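Local coordinates for okadaic acid binding protein 2-alpha (Halichondria okadai, PDB 4WRI) that binds the cytotoxin okadaic acid in a pocket of a mainly helical fold and is implicated in its accumulation in the sponge, at residues Arg15-Val20 and Phe171-Gln176; Thr19-Trp24 and Leu84-Tyr89. One frame throughout, in Å; residues are numbered along the deposited sequence.

Contact 1. Residues Arg15-Val20 and Phe171-Gln176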
loop_
_atom_site.group_PDB
_atom_site.type_symbol
_atom_site.label_atom_id
_atom_site.label_comp_id
_atom_site.label_asym_id
_atom_site.label_seq_id
_atom_site.Cartn_x
_atom_site.Cartn_y
_atom_site.Cartn_z
ATOM N N ARG A 15 12.230 3.409 -6.103
ATOM C CA ARG A 15 12.035 4.341 -5.020
ATOM C C ARG A 15 10.617 4.246 -4.485
ATOM O O ARG A 15 10.411 4.291 -3.272
ATOM C CB ARG A 15 12.290 5.763 -5.511
ATOM C CG ARG A 15 12.279 6.800 -4.412
ATOM C CD ARG A 15 12.570 8.178 -4.978
ATOM N NE ARG A 15 12.530 9.188 -3.941
ATOM C CZ ARG A 15 12.384 10.490 -4.173
ATOM N NH1 ARG A 15 12.278 10.926 -5.418
ATOM N NH2 ARG A 15 12.338 11.349 -3.168
ATOM N N LYS A 16 9.643 4.135 -5.378
ATOM C CA LYS A 16 8.276 3.934 -4.912
ATOM C C LYS A 16 8.173 2.630 -4.088
ATOM O O LYS A 16 7.507 2.618 -3.026
ATOM C CB LYS A 16 7.285 3.944 -6.078
ATOM C CG LYS A 16 7.082 5.316 -6.709
ATOM C CD LYS A 16 5.978 5.302 -7.764
ATOM C CE LYS A 16 6.296 4.421 -8.976
ATOM N NZ LYS A 16 5.167 4.448 -9.970
ATOM N N MET A 17 8.822 1.551 -4.520
ATOM C CA MET A 17 8.717 0.303 -3.766
ATOM C C MET A 17 9.445 0.376 -2.429
ATOM O O MET A 17 8.983 -0.207 -1.436
ATOM C CB MET A 17 9.163 -0.899 -4.593
ATOM C CG MET A 17 8.275 -1.152 -5.784
ATOM S SD MET A 17 6.501 -1.381 -5.422
ATOM C CE MET A 17 5.790 0.225 -5.820
ATOM N N ARG A 18 10.558 1.100 -2.360
ATOM C CA ARG A 18 11.195 1.353 -1.070
ATOM C C ARG A 18 10.245 2.127 -0.165
ATOM O O ARG A 18 10.269 1.972 1.059
ATOM C CB ARG A 18 12.512 2.121 -1.231
ATOM C CG ARG A 18 13.603 1.308 -1.927
ATOM C CD ARG A 18 14.962 1.997 -1.767
ATOM N NE ARG A 18 15.075 3.234 -2.542
ATOM C CZ ARG A 18 15.357 3.295 -3.848
ATOM N NH1 ARG A 18 15.526 2.193 -4.573
ATOM N NH2 ARG A 18 15.454 4.494 -4.418
ATOM N N THR A 19 9.397 2.963 -0.759
ATOM C CA THR A 19 8.435 3.749 0.019
ATOM C C THR A 19 7.345 2.836 0.606
ATOM O O THR A 19 6.857 3.070 1.696
ATOM C CB THR A 19 7.843 4.876 -0.853
ATOM O OG1 THR A 19 8.920 5.733 -1.288
ATOM C CG2 THR A 19 6.814 5.710 -0.098
ATOM N N VAL A 20 6.975 1.794 -0.125
ATOM C CA VAL A 20 6.072 0.781 0.410
ATOM C C VAL A 20 6.711 0.035 1.576
ATOM O O VAL A 20 6.071 -0.207 2.597
ATOM C CB VAL A 20 5.719 -0.243 -0.674
ATOM C CG1 VAL A 20 4.868 -1.372 -0.097
ATOM C CG2 VAL A 20 4.994 0.427 -1.845
ATOM N N PHE A 171 -1.599 3.260 -10.552
ATOM C CA PHE A 171 -0.529 4.091 -11.104
ATOM C C PHE A 171 0.723 3.995 -10.242
ATOM O O PHE A 171 1.844 3.788 -10.734
ATOM C CB PHE A 171 -0.980 5.551 -11.215
ATOM C CG PHE A 171 0.118 6.511 -11.603
ATOM C CD1 PHE A 171 1.005 7.014 -10.661
ATOM C CD2 PHE A 171 0.265 6.910 -12.931
ATOM C CE1 PHE A 171 2.016 7.899 -11.016
ATOM C CE2 PHE A 171 1.276 7.807 -13.287
ATOM C CZ PHE A 171 2.150 8.287 -12.336
ATOM N N PHE A 172 0.554 4.168 -8.943
ATOM C CA PHE A 172 1.687 4.130 -8.028
ATOM C C PHE A 172 2.457 2.810 -8.150
ATOM O O PHE A 172 3.692 2.806 -8.205
ATOM C CB PHE A 172 1.214 4.360 -6.587
ATOM C CG PHE A 172 2.312 4.212 -5.595
ATOM C CD1 PHE A 172 3.105 5.284 -5.259
ATOM C CD2 PHE A 172 2.582 2.971 -5.021
ATOM C CE1 PHE A 172 4.160 5.135 -4.362
ATOM C CE2 PHE A 172 3.624 2.827 -4.147
ATOM C CZ PHE A 172 4.419 3.901 -3.807
ATOM N N PHE A 173 1.741 1.690 -8.178
ATOM C CA PHE A 173 2.404 0.385 -8.171
ATOM C C PHE A 173 2.981 -0.026 -9.514
ATOM O O PHE A 173 3.807 -0.922 -9.563
ATOM C CB PHE A 173 1.486 -0.723 -7.625
ATOM C CG PHE A 173 1.567 -0.882 -6.130
ATOM C CD1 PHE A 173 2.597 -1.619 -5.552
ATOM C CD2 PHE A 173 0.622 -0.290 -5.309
ATOM C CE1 PHE A 173 2.681 -1.762 -4.166
ATOM C CE2 PHE A 173 0.710 -0.416 -3.917
ATOM C CZ PHE A 173 1.745 -1.146 -3.357
ATOM N N THR A 174 2.599 0.641 -10.600
ATOM C CA THR A 174 3.009 0.180 -11.931
ATOM C C THR A 174 3.712 1.205 -12.815
ATOM O O THR A 174 4.538 0.812 -13.639
ATOM C CB THR A 174 1.837 -0.398 -12.730
ATOM O OG1 THR A 174 0.879 0.634 -12.991
ATOM C CG2 THR A 174 1.166 -1.561 -11.975
ATOM N N ASP A 175 3.403 2.491 -12.687
ATOM C CA ASP A 175 4.005 3.473 -13.589
ATOM C C ASP A 175 5.529 3.543 -13.440
ATOM O O ASP A 175 6.061 3.438 -12.341
ATOM C CB ASP A 175 3.366 4.859 -13.386
ATOM C CG ASP A 175 3.941 5.887 -14.333
ATOM O OD1 ASP A 175 3.461 5.914 -15.491
ATOM O OD2 ASP A 175 4.873 6.606 -13.948
ATOM N N GLN A 176 6.226 3.726 -14.559
ATOM C CA GLN A 176 7.682 3.720 -14.542
ATOM C C GLN A 176 8.318 5.091 -14.595
ATOM O O GLN A 176 9.308 5.338 -13.925
ATOM C CB GLN A 176 8.215 2.895 -15.716
ATOM C CG GLN A 176 7.837 1.438 -15.640
ATOM C CD GLN A 176 8.386 0.780 -14.386
ATOM O OE1 GLN A 176 9.592 0.629 -14.224
ATOM N NE2 GLN A 176 7.504 0.411 -13.481
HETATM O O HOH W 1 5.381 6.788 -11.267
#

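Contact 2. Residues Thr19-Trp24 and Leu84-Tyr89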
loop_
_atom_site.group_PDB
_atom_site.type_symbol
_atom_site.label_atom_id
_atom_site.label_comp_id
_atom_site.label_asym_id
_atom_site.label_seq_id
_atom_site.Cartn_x
_atom_site.Cartn_y
_atom_site.Cartn_z
ATOM N N THR A 19 9.397 2.963 -0.759
ATOM C CA THR A 19 8.435 3.749 0.019
ATOM C C THR A 19 7.345 2.836 0.606
ATOM O O THR A 19 6.857 3.070 1.696
ATOM C CB THR A 19 7.843 4.876 -0.853
ATOM O OG1 THR A 19 8.920 5.733 -1.288
ATOM C CG2 THR A 19 6.814 5.710 -0.098
ATOM N N VAL A 20 6.975 1.794 -0.125
ATOM C CA VAL A 20 6.072 0.781 0.410
ATOM C C VAL A 20 6.711 0.035 1.576
ATOM O O VAL A 20 6.071 -0.207 2.597
ATOM C CB VAL A 20 5.719 -0.243 -0.674
ATOM C CG1 VAL A 20 4.868 -1.372 -0.097
ATOM C CG2 VAL A 20 4.994 0.427 -1.845
ATOM N N PHE A 21 7.973 -0.358 1.423
ATOM C CA PHE A 21 8.634 -1.246 2.376
ATOM C C PHE A 21 9.019 -0.523 3.666
ATOM O O PHE A 21 9.001 -1.131 4.758
ATOM C CB PHE A 21 9.879 -1.852 1.717
ATOM C CG PHE A 21 10.545 -2.937 2.526
ATOM C CD1 PHE A 21 10.137 -4.262 2.421
ATOM C CD2 PHE A 21 11.587 -2.633 3.390
ATOM C CE1 PHE A 21 10.785 -5.282 3.136
ATOM C CE2 PHE A 21 12.241 -3.660 4.121
ATOM C CZ PHE A 21 11.834 -4.969 3.992
ATOM N N ARG A 22 9.388 0.756 3.550
ATOM C CA ARG A 22 9.958 1.479 4.694
ATOM C C ARG A 22 9.130 1.419 5.991
ATOM O O ARG A 22 9.700 1.108 7.034
ATOM C CB ARG A 22 10.343 2.929 4.314
ATOM C CG ARG A 22 11.012 3.730 5.462
ATOM C CD ARG A 22 12.383 3.180 5.853
ATOM N NE ARG A 22 13.183 2.751 4.698
ATOM C CZ ARG A 22 13.877 3.554 3.891
ATOM N NH1 ARG A 22 13.902 4.868 4.102
ATOM N NH2 ARG A 22 14.550 3.041 2.859
ATOM N N PRO A 23 7.813 1.672 5.921
ATOM C CA PRO A 23 7.055 1.623 7.184
ATOM C C PRO A 23 7.071 0.224 7.815
ATOM O O PRO A 23 7.068 0.112 9.055
ATOM C CB PRO A 23 5.641 2.033 6.770
ATOM C CG PRO A 23 5.816 2.792 5.478
ATOM C CD PRO A 23 6.996 2.153 4.789
ATOM N N TRP A 24 7.104 -0.827 6.994
ATOM C CA TRP A 24 7.185 -2.181 7.524
ATOM C C TRP A 24 8.536 -2.404 8.182
ATOM O O TRP A 24 8.630 -2.994 9.250
ATOM C CB TRP A 24 6.993 -3.210 6.421
ATOM C CG TRP A 24 5.717 -3.070 5.638
ATOM C CD1 TRP A 24 4.536 -2.490 6.043
ATOM C CD2 TRP A 24 5.492 -3.558 4.316
ATOM N NE1 TRP A 24 3.601 -2.593 5.039
ATOM C CE2 TRP A 24 4.169 -3.219 3.959
ATOM C CE3 TRP A 24 6.296 -4.216 3.379
ATOM C CZ2 TRP A 24 3.619 -3.544 2.714
ATOM C CZ3 TRP A 24 5.733 -4.545 2.143
ATOM C CH2 TRP A 24 4.428 -4.195 1.819
ATOM N N LEU A 84 13.087 -11.097 4.882
ATOM C CA LEU A 84 12.966 -10.475 3.566
ATOM C C LEU A 84 13.565 -9.077 3.610
ATOM O O LEU A 84 13.111 -8.218 4.363
ATOM C CB LEU A 84 11.497 -10.405 3.157
ATOM C CG LEU A 84 11.214 -9.733 1.818
ATOM C CD1 LEU A 84 11.712 -10.596 0.654
ATOM C CD2 LEU A 84 9.711 -9.489 1.716
ATOM N N THR A 85 14.601 -8.843 2.808
ATOM C CA THR A 85 15.268 -7.544 2.830
ATOM C C THR A 85 14.572 -6.507 1.957
ATOM O O THR A 85 13.808 -6.861 1.068
ATOM C CB THR A 85 16.735 -7.641 2.362
ATOM O OG1 THR A 85 16.784 -8.027 0.975
ATOM C CG2 THR A 85 17.515 -8.642 3.209
ATOM N N GLU A 86 14.897 -5.237 2.175
ATOM C CA GLU A 86 14.316 -4.168 1.366
ATOM C C GLU A 86 14.546 -4.369 -0.134
ATOM O O GLU A 86 13.609 -4.297 -0.923
ATOM C CB GLU A 86 14.891 -2.820 1.788
ATOM C CG GLU A 86 14.379 -1.634 0.989
ATOM C CD GLU A 86 15.183 -0.400 1.299
ATOM O OE1 GLU A 86 16.031 -0.006 0.477
ATOM O OE2 GLU A 86 14.992 0.184 2.389
ATOM N N SER A 87 15.782 -4.661 -0.529
ATOM C CA SER A 87 16.055 -4.760 -1.963
ATOM C C SER A 87 15.366 -5.968 -2.557
ATOM O O SER A 87 14.935 -5.961 -3.722
ATOM C CB SER A 87 17.557 -4.809 -2.210
ATOM O OG SER A 87 18.118 -6.000 -1.697
ATOM N N GLN A 88 15.214 -7.008 -1.748
ATOM C CA GLN A 88 14.522 -8.195 -2.218
ATOM C C GLN A 88 13.031 -7.918 -2.412
ATOM O O GLN A 88 12.431 -8.392 -3.385
ATOM C CB GLN A 88 14.721 -9.368 -1.266
ATOM C CG GLN A 88 14.262 -10.684 -1.857
ATOM C CD GLN A 88 15.000 -11.020 -3.112
ATOM O OE1 GLN A 88 16.232 -11.093 -3.111
ATOM N NE2 GLN A 88 14.267 -11.245 -4.193
ATOM N N TYR A 89 12.421 -7.168 -1.494
ATOM C CA TYR A 89 11.032 -6.833 -1.688
ATOM C C TYR A 89 10.858 -6.096 -3.004
ATOM O O TYR A 89 9.906 -6.360 -3.739
ATOM C CB TYR A 89 10.494 -5.969 -0.541
ATOM C CG TYR A 89 9.105 -5.463 -0.886
ATOM C CD1 TYR A 89 8.000 -6.321 -0.873
ATOM C CD2 TYR A 89 8.905 -4.143 -1.307
ATOM C CE1 TYR A 89 6.731 -5.869 -1.260
ATOM C CE2 TYR A 89 7.645 -3.684 -1.685
ATOM C CZ TYR A 89 6.570 -4.558 -1.663
ATOM O OH TYR A 89 5.333 -4.119 -2.054
HETATM O O HOH W 2 13.301 -0.008 4.465
#

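Contact 1. Residues Arg15-Val20 and Phe171-Gln176
K16 and F172 lead a buried contact between helix 11-27 and the C-terminal end of helix 169-174, where a lysine amino group meets a carbonyl of the last turn and one just beyond it. The chain belongs to a helical fold whose short two-stranded antiparallel ladders are consistent with paired EF-hand-like units. In the tight part, K16 runs along the F172 ring: CB lies 3.7 Å from CZ of F172, and CD stands off-centre above the ring, 4.2 Å from its centroid. V20 CG2 reaches the ring of F172 at its edge, near its plane, 3.6 Å from CE2. M17 curls so that its methyl CE lies 3.7 Å from F173 CD1, while its sulfur makes an oblique Met-aromatic contact with the F173 ring. Toward D175, which is partly exposed, apolar packing ends and K16 NZ is held by polar atoms and a water. The K16 side chain extends to CD and then turns (chi3 -64°), directing NZ at the last turn of the partner helix. K16 is modelled without the dimethylation found on sixteen other lysines, in keeping with its burial. D175 leaves the helix here, its OD2 accepting from N178 N, and the water that accepts from K16 NZ lies beside that carboxylate. NZ of K16 donates to F172 O at 2.8 Å from above the carbonyl plane, and to D175 O at 2.7 Å.

Contact 2. Residues Thr19-Trp24 and Leu84-Tyr89
An aromatic cluster of F21, W24 and Y89 joins helix 11-27 to the start of helix 86-96. The F21 ring wedges against the first turn of that helix: E86 CA sits over one face, 3.7 Å from the centroid, in a CH-pi contact, and CD1 of F21 presses on Y89 CB at 3.4 Å. The rings of F21 and Y89 are near parallel but slid so far apart that they barely overlap. W24 instead meets Y89 in a T-shaped pair with planes at 80°, its CZ3 edge lying over the Y89 face, 3.8 Å from CE1. Strand 84-85, which leads into this helix, pairs antiparallel with strand 33-34, consistent with the loop pairing of EF-hand-like units; at the junction T85 OG1 accepts a weak N-cap bond from Q88 N. L84 O lies near the plane of the F21 ring at its edge, 3.5 Å from CZ. Beside V20 CG1, the hydroxyl of Y89 is hydrogen-bonded to H71 on helix 61-72, which gives this buried polar group a partner. At the partly exposed margin, E86 extends past the F21 ring while R22 curls back through chi2 (66°) and chi3. R22 NH2 then forms a 2.9 Å salt bridge with E86 OE2, which lies near the guanidinium plane, while NH2 approaches from above the carboxylate plane. A water accepts from R22 NE at 2.8 Å and donates to E86 OE2 at 2.7 Å.

In the fold
Contacts 1 and 2 follow one another along helix 11-27, share T19 and V20, and have centres about 12 Å apart. V20 serves both: CG2 packs in contact 1 and CG1 in contact 2. Helices 169-174 and 86-96 both pack on helix 11-27, and they meet each other where F173 CE1 lies 4.1 Å from Y89 OH. A separate touch brings R18 CD to 3.2 Å from E86 OE1. Each contact reaches okadaic acid through one aromatic residue: the side chains of F173 in contact 1 and W24 in contact 2 both lie about 4 Å from the bound toxin at their nearest atoms.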